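Local coordinates for protein smoothened (Xenopus laevis, PDB 5KZZ) that transduces the Hedgehog signal as a Frizzled/Smoothened-family receptor directly activated by cellular cholesterol, this chain being its extracellular cysteine-rich domain in the apo form, at residues 65-70 with 94-99; 23-28 with 50-55; 46-51 with 74-79. One frame throughout, in Å; residues are numbered along the deposited sequence. Where two conformers were deposited one is given.

How the interactions relate
All three contacts lie within one Frizzled-type cysteine-rich domain; interactions 1 and 3 both use helix 62-76, and interaction 2 packs beside it. Interaction 2 (23-28 with 50-55) and interaction 3 (46-51 with 74-79) both use helix 45-55, and their centres lie about 8 Å apart. They join directly: Leu52 CD1 is 3.6 Å from Met77 SD, and Trp55 NE1 probably hydrogen-bonds Tyr76 OH at 3.0 Å. Interaction 1 (65-70 with 94-99) lies about 15 Å from interaction 2, centre to centre, linked to it through Trp65 CH2, 3.7 Å from Leu25 CD1. Its centre is about 17 Å from that of interaction 3. Separate zinc ions sit at interactions 1 and 3; no sterol is bound.

Interaction 1: 65-70 with 94-99. With ZN (zinc ion), chain F.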
ATOM      1  N   TRP A  65     -10.979   7.843  -2.943  1.00 12.15           N
ATOM      2  CA  TRP A  65     -10.607   7.328  -1.629  1.00 13.02           C
ATOM      3  C   TRP A  65     -10.943   5.844  -1.465  1.00 11.69           C
ATOM      4  O   TRP A  65     -10.116   5.061  -1.000  1.00 11.62           O
ATOM      5  CB  TRP A  65     -11.273   8.158  -0.528  1.00 14.56           C
ATOM      6  CG  TRP A  65     -10.830   7.762   0.851  1.00 15.10           C
ATOM      7  CD1 TRP A  65     -11.609   7.251   1.841  1.00 16.90           C
ATOM      8  CD2 TRP A  65      -9.483   7.790   1.371  1.00 15.00           C
ATOM      9  NE1 TRP A  65     -10.837   6.976   2.948  1.00 17.63           N
ATOM     10  CE2 TRP A  65      -9.534   7.301   2.684  1.00 16.85           C
ATOM     11  CE3 TRP A  65      -8.239   8.183   0.851  1.00 15.84           C
ATOM     12  CZ2 TRP A  65      -8.404   7.216   3.497  1.00 16.84           C
ATOM     13  CZ3 TRP A  65      -7.116   8.094   1.662  1.00 15.82           C
ATOM     14  CH2 TRP A  65      -7.210   7.604   2.963  1.00 15.64           C
ATOM     15  N   ASP A  66     -12.141   5.443  -1.876  1.00 12.02           N
ATOM     16  CA  ASP A  66     -12.524   4.050  -1.731  1.00 13.26           C
ATOM     17  C   ASP A  66     -11.603   3.134  -2.532  1.00 12.25           C
ATOM     18  O   ASP A  66     -11.235   2.041  -2.066  1.00 12.76           O
ATOM     19  CB  ASP A  66     -13.977   3.829  -2.170  1.00 14.06           C
ATOM     20  CG  ASP A  66     -14.481   2.467  -1.769  1.00 13.81           C
ATOM     21  OD1 ASP A  66     -14.704   2.278  -0.562  1.00 16.07           O
ATOM     22  OD2 ASP A  66     -14.596   1.561  -2.617  1.00 16.21           O
ATOM     23  N   ALA A  67     -11.237   3.566  -3.738  1.00 12.06           N
ATOM     24  CA  ALA A  67     -10.339   2.777  -4.573  1.00 13.03           C
ATOM     25  C   ALA A  67      -8.918   2.718  -4.022  1.00 12.02           C
ATOM     26  O   ALA A  67      -8.254   1.683  -4.070  1.00 13.19           O
ATOM     27  CB  ALA A  67     -10.313   3.346  -5.968  1.00 14.14           C
ATOM     28  N   ILE A  68      -8.430   3.846  -3.517  1.00 11.13           N
ATOM     29  CA  ILE A  68      -7.012   3.942  -3.158  1.00 11.79           C
ATOM     30  C   ILE A  68      -6.696   3.339  -1.794  1.00 11.02           C
ATOM     31  O   ILE A  68      -5.550   2.932  -1.560  1.00 10.95           O
ATOM     32  CB  ILE A  68      -6.533   5.429  -3.233  1.00 13.38           C
ATOM     33  CG1 ILE A  68      -5.029   5.495  -3.525  1.00 14.83           C
ATOM     34  CG2 ILE A  68      -6.844   6.188  -1.972  1.00 14.74           C
ATOM     35  CD1 ILE A  68      -4.482   6.906  -3.613  1.00 16.78           C
ATOM     36  N   ARG A  69      -7.688   3.252  -0.908  1.00  9.98           N
ATOM     37  CA  ARG A  69      -7.422   2.702   0.424  1.00 10.97           C
ATOM     38  C   ARG A  69      -6.666   1.352   0.403  1.00  9.22           C
ATOM     39  O   ARG A  69      -5.657   1.222   1.084  1.00 10.19           O
ATOM     40  CB  ARG A  69      -8.724   2.563   1.240  1.00 13.59           C
ATOM     41  CG  ARG A  69      -9.295   3.847   1.791  1.00 17.67           C
ATOM     42  CD  ARG A  69     -10.743   3.656   2.262  1.00 20.24           C
ATOM     43  NE  ARG A  69     -10.836   2.652   3.313  1.00 22.84           N
ATOM     44  CZ  ARG A  69     -11.969   2.117   3.742  1.00 26.24           C
ATOM     45  NH1 ARG A  69     -13.119   2.470   3.187  1.00 28.39           N
ATOM     46  NH2 ARG A  69     -11.948   1.222   4.721  1.00 29.24           N
ATOM     47  N   PRO A  70      -7.133   0.346  -0.367  1.00  9.81           N
ATOM     48  CA  PRO A  70      -6.400  -0.921  -0.313  0.78 10.73           C
ATOM     49  C   PRO A  70      -4.998  -0.800  -0.918  1.00  9.64           C
ATOM     50  O   PRO A  70      -4.124  -1.540  -0.511  1.00 10.80           O
ATOM     51  CB  PRO A  70      -7.289  -1.879  -1.128  0.78 12.44           C
ATOM     52  CG  PRO A  70      -8.130  -0.981  -1.992  0.78 10.51           C
ATOM     53  CD  PRO A  70      -8.407   0.190  -1.089  0.78 10.62           C
ATOM     54  N   GLN A  94      -3.823  -0.585 -11.583  1.00 18.88           N
ATOM     55  CA  GLN A  94      -4.516  -0.133 -12.793  1.00 21.65           C
ATOM     56  C   GLN A  94      -5.960   0.250 -12.496  1.00 22.20           C
ATOM     57  O   GLN A  94      -6.511   1.157 -13.111  1.00 25.37           O
ATOM     58  CB  GLN A  94      -4.469  -1.191 -13.901  1.00 22.75           C
ATOM     59  CG  GLN A  94      -3.121  -1.211 -14.643  1.00 22.59           C
ATOM     60  CD  GLN A  94      -3.163  -1.958 -15.977  1.00 26.11           C
ATOM     61  OE1 GLN A  94      -4.188  -1.977 -16.674  1.00 28.91           O
ATOM     62  NE2 GLN A  94      -2.044  -2.569 -16.340  1.00 26.54           N
ATOM     63  N   THR A  95      -6.572  -0.431 -11.545  1.00 22.18           N
ATOM     64  CA  THR A  95      -7.945  -0.093 -11.214  1.00 24.59           C
ATOM     65  C   THR A  95      -8.020   1.244 -10.507  1.00 21.03           C
ATOM     66  O   THR A  95      -8.960   2.010 -10.723  1.00 22.98           O
ATOM     67  CB  THR A  95      -8.594  -1.143 -10.322  1.00 31.18           C
ATOM     68  OG1 THR A  95      -7.994  -1.111  -9.022  1.00 36.13           O
ATOM     69  CG2 THR A  95      -8.423  -2.503 -10.916  1.00 30.43           C
ATOM     70  N   THR A  96      -7.035   1.524  -9.661  1.00 16.06           N
ATOM     71  CA  THR A  96      -7.049   2.723  -8.841  0.64 17.76           C
ATOM     72  C   THR A  96      -6.782   3.972  -9.679  1.00 18.00           C
ATOM     73  O   THR A  96      -7.255   5.058  -9.358  1.00 17.98           O
ATOM     74  CB  THR A  96      -6.016   2.596  -7.705  0.64 21.79           C
ATOM     75  OG1 THR A  96      -6.236   1.354  -7.022  0.64 24.53           O
ATOM     76  CG2 THR A  96      -6.145   3.736  -6.720  0.64 20.68           C
ATOM     77  N   ARG A  97      -6.030   3.793 -10.757  1.00 17.79           N
ATOM     78  CA  ARG A  97      -5.644   4.884 -11.645  1.00 21.41           C
ATOM     79  C   ARG A  97      -6.825   5.642 -12.206  1.00 21.28           C
ATOM     80  O   ARG A  97      -6.727   6.833 -12.448  1.00 21.23           O
ATOM     81  CB  ARG A  97      -4.815   4.360 -12.824  1.00 27.00           C
ATOM     82  CG  ARG A  97      -3.324   4.411 -12.628  1.00 33.30           C
ATOM     83  CD  ARG A  97      -2.608   4.488 -13.967  1.00 37.34           C
ATOM     84  NE  ARG A  97      -3.078   3.486 -14.924  1.00 39.11           N
ATOM     85  CZ  ARG A  97      -2.308   2.925 -15.854  1.00 40.41           C
ATOM     86  NH1 ARG A  97      -1.026   3.252 -15.936  1.00 40.66           N
ATOM     87  NH2 ARG A  97      -2.812   2.024 -16.689  1.00 40.20           N
ATOM     88  N   VAL A  98      -7.931   4.957 -12.454  1.00 20.23           N
ATOM     89  CA  VAL A  98      -9.021   5.636 -13.130  1.00 20.03           C
ATOM     90  C   VAL A  98      -9.758   6.551 -12.150  1.00 17.97           C
ATOM     91  O   VAL A  98      -9.811   7.756 -12.373  1.00 16.82           O
ATOM     92  CB  VAL A  98      -9.979   4.648 -13.815  1.00 21.86           C
ATOM     93  CG1 VAL A  98     -11.071   5.410 -14.527  1.00 22.53           C
ATOM     94  CG2 VAL A  98      -9.206   3.752 -14.777  1.00 24.67           C
ATOM     95  N   PRO A  99     -10.280   6.018 -11.030  1.00 15.51           N
ATOM     96  CA  PRO A  99     -10.953   6.983 -10.153  1.00 16.42           C
ATOM     97  C   PRO A  99     -10.034   8.020  -9.524  1.00 15.08           C
ATOM     98  O   PRO A  99     -10.515   9.072  -9.101  1.00 17.28           O
ATOM     99  CB  PRO A  99     -11.580   6.100  -9.070  1.00 18.76           C
ATOM    100  CG  PRO A  99     -10.946   4.820  -9.192  1.00 20.81           C
ATOM    101  CD  PRO A  99     -10.522   4.637 -10.592  1.00 18.15           C
TER
HETATM  102 ZN    ZN F 205     -15.404   0.487  -0.098  0.79 20.30          ZN
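Thr96 presses its methyl against Ile68 and Ala67 faces Pro99, so this small contact packs helix 62-76 of the Frizzled-type cysteine-rich domain against residues 94-99, on helix 90-97 and the loop after it. Thr96 CG2 lies 3.7 Å from Ile68 CA and 3.8 Å from Ile68 CG1, the two side chains crossing at about a right angle. Beside this, Ala67 CB meets Pro99 CG at 3.6 Å, a methyl against a ring carbon. The short Ala67 side chain is consistent with the close backbone approach, 5.4 Å between Ala67 CA and Thr96 CA.

Thr96 is modelled in two conformers. In the one described, the methyl is anti to the backbone N, reaching Ile68, while the hydroxyl lies beside that N (chi1 -52°) and hydrogen-bonds Leu92 O, one turn back in its own helix. The hydroxyl is thus engaged locally, and the interface itself is a van der Waals one.

The Cys64–Cys100 disulfide ties together the residues just before 65-70 and just after 94-99, a covalent clasp beside the packed side chains. Further round helix 62-76, Arg69 CG lies 3.5 Å above one face of the Trp65 ring, toward its rim. Asp66 holds a zinc ion through one carboxylate oxygen: OD1 is 2.0 Å from the metal, OD2 2.9 Å.

Interaction 2: 23-28 with 50-55; sequences ICLGSV and DKLSLW
Leu25 stands opposite Leu52 at the closest backbone approach, 7.3 Å between their CA atoms, where a tight hairpin meets one side of helix 45-55. The hairpin turns through a type I' beta turn from Cys24 to Ser27. Two backbone bonds close it: Cys24 N to Ser27 O at 2.8 Å and Ser27 N to Cys24 O at 2.9 Å. Both central residues have positive phi, 50° at Leu25 and 85° at Gly26, and glycine is well suited to the second of these positions. The helix is regular here, with Trp55 N bonded to Lys51 O one turn back.

The two leucine side chains cross at about a right angle. Leu25 spreads its branches over Leu52: CD1 meets Leu52 CD2 at 4.0 Å, while CD2 rests against the backbone, 3.9 Å from Leu52 O. Leu52 O also accepts a hydrogen bond from Ser56 OG, in the residue just after the helix, while a methyl packs beside it.

In this Frizzled-type cysteine-rich domain the Cys24–Cys73 disulfide ties strand 23-24 to helix 62-76. The sulfur of Cys24 is anti to the backbone N (chi1 -179°), and from there SG also touches Leu52 CD1 at 4.1 Å. The branches of Leu52 are thereby divided, CD1 toward the disulfide and CD2 toward Leu25.

Around this contact, Leu25 also packs on Trp65 and Leu72 of helix 62-76, and Leu52 on Met77, bringing hairpin and both helices together. The backbone N of Leu25 hydrogen-bonds O3 of a glycerol, probably from the crystallisation liquor.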
ATOM      1  N   ILE A  23      -5.475  -1.840  12.395  1.00 17.15           N
ATOM      2  CA  ILE A  23      -6.353  -1.033  11.524  1.00 16.13           C
ATOM      3  C   ILE A  23      -5.526  -0.243  10.501  1.00 14.18           C
ATOM      4  O   ILE A  23      -4.511   0.356  10.872  1.00 14.83           O
ATOM      5  CB  ILE A  23      -7.210   0.009  12.332  1.00 18.96           C
ATOM      6  CG1 ILE A  23      -8.053  -0.666  13.412  1.00 20.87           C
ATOM      7  CG2 ILE A  23      -8.038   0.881  11.389  1.00 20.94           C
ATOM      8  CD1 ILE A  23      -8.969  -1.688  12.902  1.00 22.71           C
ATOM      9  N   CYS A  24      -5.940  -0.258   9.231  1.00 12.24           N
ATOM     10  CA  CYS A  24      -5.358   0.619   8.208  1.00 12.21           C
ATOM     11  C   CYS A  24      -6.449   1.410   7.511  1.00 12.88           C
ATOM     12  O   CYS A  24      -7.265   0.838   6.796  1.00 12.59           O
ATOM     13  CB  CYS A  24      -4.567  -0.192   7.187  1.00 11.85           C
ATOM     14  SG  CYS A  24      -3.796   0.839   5.909  1.00 12.67           S
ATOM     15  N   LEU A  25      -6.472   2.722   7.736  1.00 13.17           N
ATOM     16  CA  LEU A  25      -7.442   3.604   7.066  1.00 14.24           C
ATOM     17  C   LEU A  25      -8.866   3.052   7.203  1.00 15.18           C
ATOM     18  O   LEU A  25      -9.637   3.007   6.238  1.00 17.07           O
ATOM     19  CB  LEU A  25      -7.083   3.809   5.583  1.00 13.76           C
ATOM     20  CG  LEU A  25      -5.708   4.419   5.323  1.00 14.05           C
ATOM     21  CD1 LEU A  25      -5.417   4.463   3.810  1.00 15.26           C
ATOM     22  CD2 LEU A  25      -5.698   5.808   5.908  1.00 15.23           C
ATOM     23  N   GLY A  26      -9.209   2.602   8.410  1.00 15.95           N
ATOM     24  CA  GLY A  26     -10.555   2.140   8.697  1.00 18.67           C
ATOM     25  C   GLY A  26     -10.849   0.695   8.341  1.00 21.18           C
ATOM     26  O   GLY A  26     -11.983   0.246   8.476  1.00 26.54           O
ATOM     27  N   SER A  27      -9.852  -0.041   7.864  1.00 18.27           N
ATOM     28  CA  SER A  27     -10.036  -1.457   7.589  1.00 18.37           C
ATOM     29  C   SER A  27      -9.303  -2.281   8.625  1.00 17.08           C
ATOM     30  O   SER A  27      -8.201  -1.933   9.007  1.00 18.65           O
ATOM     31  CB  SER A  27      -9.526  -1.812   6.195  1.00 21.16           C
ATOM     32  OG  SER A  27     -10.283  -1.145   5.203  1.00 25.17           O
ATOM     33  N   VAL A  28      -9.901  -3.383   9.057  1.00 18.41           N
ATOM     34  CA  VAL A  28      -9.232  -4.290   9.983  1.00 19.08           C
ATOM     35  C   VAL A  28      -8.336  -5.252   9.224  1.00 20.52           C
ATOM     36  O   VAL A  28      -8.804  -5.959   8.339  1.00 24.87           O
ATOM     37  CB  VAL A  28     -10.237  -5.094  10.791  1.00 21.82           C
ATOM     38  CG1 VAL A  28      -9.494  -6.031  11.705  1.00 22.48           C
ATOM     39  CG2 VAL A  28     -11.121  -4.152  11.574  1.00 24.06           C
ATOM     40  N   ASP A  50       1.903   8.334  10.469  1.00 12.55           N
ATOM     41  CA  ASP A  50       1.778   9.763  10.204  1.00 12.81           C
ATOM     42  C   ASP A  50       1.514  10.035   8.718  1.00 12.07           C
ATOM     43  O   ASP A  50       0.718  10.928   8.387  1.00 14.73           O
ATOM     44  CB  ASP A  50       3.033  10.497  10.677  1.00 15.09           C
ATOM     45  CG  ASP A  50       3.183  10.488  12.196  1.00 17.01           C
ATOM     46  OD1 ASP A  50       2.200  10.232  12.936  1.00 19.57           O
ATOM     47  OD2 ASP A  50       4.307  10.734  12.663  1.00 18.06           O
ATOM     48  N   LYS A  51       2.171   9.287   7.821  1.00 12.37           N
ATOM     49  CA  LYS A  51       1.937   9.461   6.387  0.57 12.52           C
ATOM     50  C   LYS A  51       0.510   9.075   6.024  1.00 12.84           C
ATOM     51  O   LYS A  51      -0.121   9.735   5.211  1.00 13.55           O
ATOM     52  CB  LYS A  51       2.927   8.627   5.563  0.57 14.18           C
ATOM     53  CG  LYS A  51       4.403   8.967   5.774  0.57 18.37           C
ATOM     54  CD  LYS A  51       4.731  10.387   5.346  0.57 20.86           C
ATOM     55  CE  LYS A  51       6.238  10.632   5.339  0.57 23.83           C
ATOM     56  NZ  LYS A  51       6.557  12.063   5.074  0.57 26.21           N
ATOM     57  N   LEU A  52      -0.004   8.008   6.624  1.00 11.68           N
ATOM     58  CA  LEU A  52      -1.376   7.616   6.339  1.00 12.49           C
ATOM     59  C   LEU A  52      -2.374   8.676   6.822  1.00 12.48           C
ATOM     60  O   LEU A  52      -3.388   8.909   6.160  1.00 14.46           O
ATOM     61  CB  LEU A  52      -1.668   6.249   6.951  1.00 12.12           C
ATOM     62  CG  LEU A  52      -0.990   5.084   6.208  1.00 10.80           C
ATOM     63  CD1 LEU A  52      -1.162   3.781   7.014  1.00 13.54           C
ATOM     64  CD2 LEU A  52      -1.547   4.933   4.791  1.00 13.38           C
ATOM     65  N   SER A  53      -2.075   9.336   7.946  1.00 13.55           N
ATOM     66  CA  SER A  53      -2.923  10.420   8.425  1.00 16.37           C
ATOM     67  C   SER A  53      -2.950  11.546   7.390  1.00 16.57           C
ATOM     68  O   SER A  53      -4.000  12.134   7.119  1.00 20.00           O
ATOM     69  CB  SER A  53      -2.429  10.945   9.775  1.00 18.20           C
ATOM     70  OG  SER A  53      -3.200  12.052  10.189  1.00 23.77           O
ATOM     71  N   LEU A  54      -1.799  11.848   6.797  1.00 16.20           N
ATOM     72  CA  LEU A  54      -1.745  12.868   5.747  1.00 16.72           C
ATOM     73  C   LEU A  54      -2.543  12.441   4.503  1.00 17.05           C
ATOM     74  O   LEU A  54      -3.301  13.230   3.930  1.00 19.30           O
ATOM     75  CB  LEU A  54      -0.290  13.177   5.370  1.00 19.62           C
ATOM     76  CG  LEU A  54       0.525  13.905   6.439  1.00 25.17           C
ATOM     77  CD1 LEU A  54       1.981  14.011   6.009  1.00 27.84           C
ATOM     78  CD2 LEU A  54      -0.064  15.270   6.714  1.00 27.35           C
ATOM     79  N   TRP A  55      -2.392  11.193   4.088  1.00 14.39           N
ATOM     80  CA  TRP A  55      -3.146  10.680   2.951  1.00 14.77           C
ATOM     81  C   TRP A  55      -4.643  10.782   3.154  1.00 16.86           C
ATOM     82  O   TRP A  55      -5.389  10.904   2.194  1.00 16.98           O
ATOM     83  CB  TRP A  55      -2.782   9.225   2.707  1.00 13.88           C
ATOM     84  CG  TRP A  55      -1.588   9.013   1.807  1.00 13.75           C
ATOM     85  CD1 TRP A  55      -0.342   8.585   2.174  1.00 13.37           C
ATOM     86  CD2 TRP A  55      -1.549   9.195   0.389  1.00 14.72           C
ATOM     87  NE1 TRP A  55       0.471   8.490   1.065  1.00 13.79           N
ATOM     88  CE2 TRP A  55      -0.244   8.875  -0.042  1.00 14.33           C
ATOM     89  CE3 TRP A  55      -2.496   9.590  -0.564  1.00 16.44           C
ATOM     90  CZ2 TRP A  55       0.131   8.927  -1.388  1.00 17.94           C
ATOM     91  CZ3 TRP A  55      -2.111   9.660  -1.906  1.00 18.05           C
ATOM     92  CH2 TRP A  55      -0.814   9.335  -2.298  1.00 18.60           C
TER

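Interaction 3: 46-51 with 74-79; sequences DEVHDK and AVYMPK. With ZN (zinc ion), chain E.
Both methyls of Val48 converge on a backbone oxygen: CG1 lies 3.5 Å and CG2 3.7 Å from Tyr76 O, at the end of helix 62-76. CG1 carries most of the contact. Placed anti to the backbone N (chi1 161°), it also meets Tyr76 CB at 3.8 Å and Met77 CG at 4.0 Å. Met77 is the first residue to leave helical backbone angles, so Val48 packs exactly where the chain turns out of the helix.

Lys51, one turn further along helix 45-55, supports the Tyr76 ring with the base of its chain. Its CB is 3.8 Å from Tyr76 CE1 and approaches the ring obliquely. A bend at chi2 (-63°) then helps lead the amine away from the contact. The hydroxyl of the buried Tyr76 is engaged beyond the two segments: bonds with Asp41 OD2 and Trp55 NE1 hold the end of the side chain, while Lys51 CB, Val48 CG1 and the Trp55 ring, packed beside the Tyr76 ring, would limit its rotation.

Near the start of helix 45-55, Asp46 binds a zinc ion through OD1 at 2.0 Å. Lys20 NZ and two waters are further ligands, which suggests an amine without its extra proton. Between this surface metal site and the buried Tyr76 side chain, helices 45-55 and 62-76 pack side by side as in the Frizzled-type cysteine-rich domain, where they probably flank the lipid-binding groove.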
ATOM      1  N   ASP A  46       5.985   4.168  12.946  1.00 12.29           N
ATOM      2  CA  ASP A  46       5.524   5.467  13.421  1.00 13.41           C
ATOM      3  C   ASP A  46       5.370   6.452  12.270  1.00 13.17           C
ATOM      4  O   ASP A  46       4.351   7.136  12.148  1.00 13.96           O
ATOM      5  CB  ASP A  46       6.496   6.025  14.468  1.00 16.13           C
ATOM      6  CG  ASP A  46       6.453   5.257  15.779  1.00 20.06           C
ATOM      7  OD1 ASP A  46       5.464   4.539  16.042  1.00 21.40           O
ATOM      8  OD2 ASP A  46       7.414   5.371  16.567  1.00 22.80           O
ATOM      9  N   GLU A  47       6.368   6.508  11.395  1.00 13.50           N
ATOM     10  CA  GLU A  47       6.287   7.391  10.233  0.71 13.16           C
ATOM     11  C   GLU A  47       5.158   6.975   9.293  1.00 12.78           C
ATOM     12  O   GLU A  47       4.451   7.820   8.756  1.00 13.41           O
ATOM     13  CB  GLU A  47       7.611   7.407   9.464  0.71 16.55           C
ATOM     14  CG  GLU A  47       8.700   8.210  10.105  0.71 22.11           C
ATOM     15  CD  GLU A  47       9.608   8.865   9.087  0.71 26.41           C
ATOM     16  OE1 GLU A  47       9.805   8.316   7.980  0.71 26.28           O
ATOM     17  OE2 GLU A  47      10.124   9.957   9.398  0.71 26.77           O
ATOM     18  N   VAL A  48       4.994   5.668   9.080  1.00 11.49           N
ATOM     19  CA  VAL A  48       3.904   5.162   8.254  1.00 11.22           C
ATOM     20  C   VAL A  48       2.570   5.708   8.762  1.00 11.00           C
ATOM     21  O   VAL A  48       1.746   6.180   7.982  1.00 10.93           O
ATOM     22  CB  VAL A  48       3.869   3.617   8.249  1.00 12.54           C
ATOM     23  CG1 VAL A  48       2.499   3.117   7.805  1.00 12.06           C
ATOM     24  CG2 VAL A  48       5.007   3.061   7.362  1.00 12.66           C
ATOM     25  N   HIS A  49       2.353   5.636  10.072  1.00 11.03           N
ATOM     26  CA  HIS A  49       1.090   6.054  10.646  1.00 11.45           C
ATOM     27  C   HIS A  49       0.851   7.535  10.346  1.00 12.54           C
ATOM     28  O   HIS A  49      -0.262   7.962  10.016  1.00 14.40           O
ATOM     29  CB  HIS A  49       1.100   5.780  12.140  1.00 12.51           C
ATOM     30  CG  HIS A  49      -0.243   5.887  12.786  1.00 12.58           C
ATOM     31  ND1 HIS A  49      -1.277   5.014  12.517  1.00 13.79           N
ATOM     32  CD2 HIS A  49      -0.716   6.762  13.700  1.00 14.73           C
ATOM     33  CE1 HIS A  49      -2.333   5.347  13.248  1.00 13.69           C
ATOM     34  NE2 HIS A  49      -2.017   6.404  13.982  1.00 14.01           N
ATOM     35  N   ASP A  50       1.903   8.334  10.469  1.00 12.55           N
ATOM     36  CA  ASP A  50       1.778   9.763  10.204  1.00 12.81           C
ATOM     37  C   ASP A  50       1.514  10.035   8.718  1.00 12.07           C
ATOM     38  O   ASP A  50       0.718  10.928   8.387  1.00 14.73           O
ATOM     39  CB  ASP A  50       3.033  10.497  10.677  1.00 15.09           C
ATOM     40  CG  ASP A  50       3.183  10.488  12.196  1.00 17.01           C
ATOM     41  OD1 ASP A  50       2.200  10.232  12.936  1.00 19.57           O
ATOM     42  OD2 ASP A  50       4.307  10.734  12.663  1.00 18.06           O
ATOM     43  N   LYS A  51       2.171   9.287   7.821  1.00 12.37           N
ATOM     44  CA  LYS A  51       1.937   9.461   6.387  0.57 12.52           C
ATOM     45  C   LYS A  51       0.510   9.075   6.024  1.00 12.84           C
ATOM     46  O   LYS A  51      -0.121   9.735   5.211  1.00 13.55           O
ATOM     47  CB  LYS A  51       2.927   8.627   5.563  0.57 14.18           C
ATOM     48  CG  LYS A  51       4.403   8.967   5.774  0.57 18.37           C
ATOM     49  CD  LYS A  51       4.731  10.387   5.346  0.57 20.86           C
ATOM     50  CE  LYS A  51       6.238  10.632   5.339  0.57 23.83           C
ATOM     51  NZ  LYS A  51       6.557  12.063   5.074  0.57 26.21           N
ATOM     52  N   ALA A  74      -1.649  -1.681   1.115  1.00  9.21           N
ATOM     53  CA  ALA A  74      -0.721  -2.655   0.553  1.00  9.69           C
ATOM     54  C   ALA A  74       0.708  -2.120   0.453  1.00 10.23           C
ATOM     55  O   ALA A  74       1.651  -2.894   0.425  1.00 13.27           O
ATOM     56  CB  ALA A  74      -1.221  -3.120  -0.818  1.00 11.19           C
ATOM     57  N   VAL A  75       0.871  -0.800   0.364  1.00  9.01           N
ATOM     58  CA  VAL A  75       2.182  -0.174   0.317  1.00  9.65           C
ATOM     59  C   VAL A  75       2.722   0.119   1.718  1.00 10.03           C
ATOM     60  O   VAL A  75       3.883  -0.171   2.019  1.00 11.25           O
ATOM     61  CB  VAL A  75       2.100   1.139  -0.503  1.00 10.32           C
ATOM     62  CG1 VAL A  75       3.350   2.018  -0.338  1.00 13.77           C
ATOM     63  CG2 VAL A  75       1.842   0.822  -1.974  1.00 12.49           C
ATOM     64  N   TYR A  76       1.875   0.700   2.566  1.00  9.32           N
ATOM     65  CA  TYR A  76       2.313   1.228   3.848  1.00  8.73           C
ATOM     66  C   TYR A  76       2.239   0.216   4.977  1.00  9.87           C
ATOM     67  O   TYR A  76       3.084   0.257   5.868  1.00 10.73           O
ATOM     68  CB  TYR A  76       1.487   2.456   4.229  1.00 10.55           C
ATOM     69  CG  TYR A  76       1.904   3.706   3.491  1.00  9.21           C
ATOM     70  CD1 TYR A  76       2.966   4.491   3.960  1.00 11.04           C
ATOM     71  CD2 TYR A  76       1.268   4.102   2.322  1.00 11.25           C
ATOM     72  CE1 TYR A  76       3.354   5.629   3.294  1.00 12.12           C
ATOM     73  CE2 TYR A  76       1.669   5.257   1.646  1.00 12.73           C
ATOM     74  CZ  TYR A  76       2.708   6.027   2.143  1.00 12.46           C
ATOM     75  OH  TYR A  76       3.089   7.172   1.477  1.00 14.10           O
ATOM     76  N   MET A  77       1.233  -0.661   4.957  1.00  9.28           N
ATOM     77  CA  MET A  77       1.047  -1.647   6.021  1.00  9.94           C
ATOM     78  C   MET A  77       0.886  -3.039   5.427  1.00 10.48           C
ATOM     79  O   MET A  77      -0.082  -3.733   5.729  1.00 10.91           O
ATOM     80  CB  MET A  77      -0.173  -1.302   6.890  1.00  9.43           C
ATOM     81  CG  MET A  77       0.020   0.020   7.644  1.00 11.55           C
ATOM     82  SD  MET A  77      -1.397   0.575   8.632  1.00 11.63           S
ATOM     83  CE  MET A  77      -1.273  -0.480  10.078  1.00 12.96           C
ATOM     84  N   PRO A  78       1.852  -3.461   4.582  1.00 10.86           N
ATOM     85  CA  PRO A  78       1.708  -4.734   3.870  1.00 11.38           C
ATOM     86  C   PRO A  78       1.847  -5.936   4.790  1.00 11.77           C
ATOM     87  O   PRO A  78       2.444  -5.871   5.865  1.00 12.94           O
ATOM     88  CB  PRO A  78       2.866  -4.695   2.875  1.00 11.78           C
ATOM     89  CG  PRO A  78       3.918  -3.942   3.651  1.00 11.36           C
ATOM     90  CD  PRO A  78       3.134  -2.810   4.244  1.00 11.66           C
ATOM     91  N   LYS A  79       1.318  -7.060   4.334  1.00 13.06           N
ATOM     92  CA  LYS A  79       1.497  -8.318   5.029  1.00 14.24           C
ATOM     93  C   LYS A  79       2.906  -8.860   4.878  1.00 14.55           C
ATOM     94  O   LYS A  79       3.435  -8.941   3.761  1.00 16.93           O
ATOM     95  CB  LYS A  79       0.485  -9.339   4.514  1.00 16.93           C
ATOM     96  CG  LYS A  79       0.605 -10.705   5.184  1.00 19.47           C
ATOM     97  CD  LYS A  79      -0.463 -11.664   4.682  1.00 23.06           C
ATOM     98  CE  LYS A  79      -0.283 -13.041   5.304  1.00 26.66           C
ATOM     99  NZ  LYS A  79      -1.299 -14.024   4.816  1.00 29.66           N
TER
HETATM  100 ZN    ZN E 204       5.324   3.296  17.572  0.67 27.94          ZN
HETATM  101  O   HOH W   1       5.562   4.622  19.585  1.00 35.86           O
HETATM  102  O   HOH W   2       6.058   1.385  16.727  1.00 38.67           O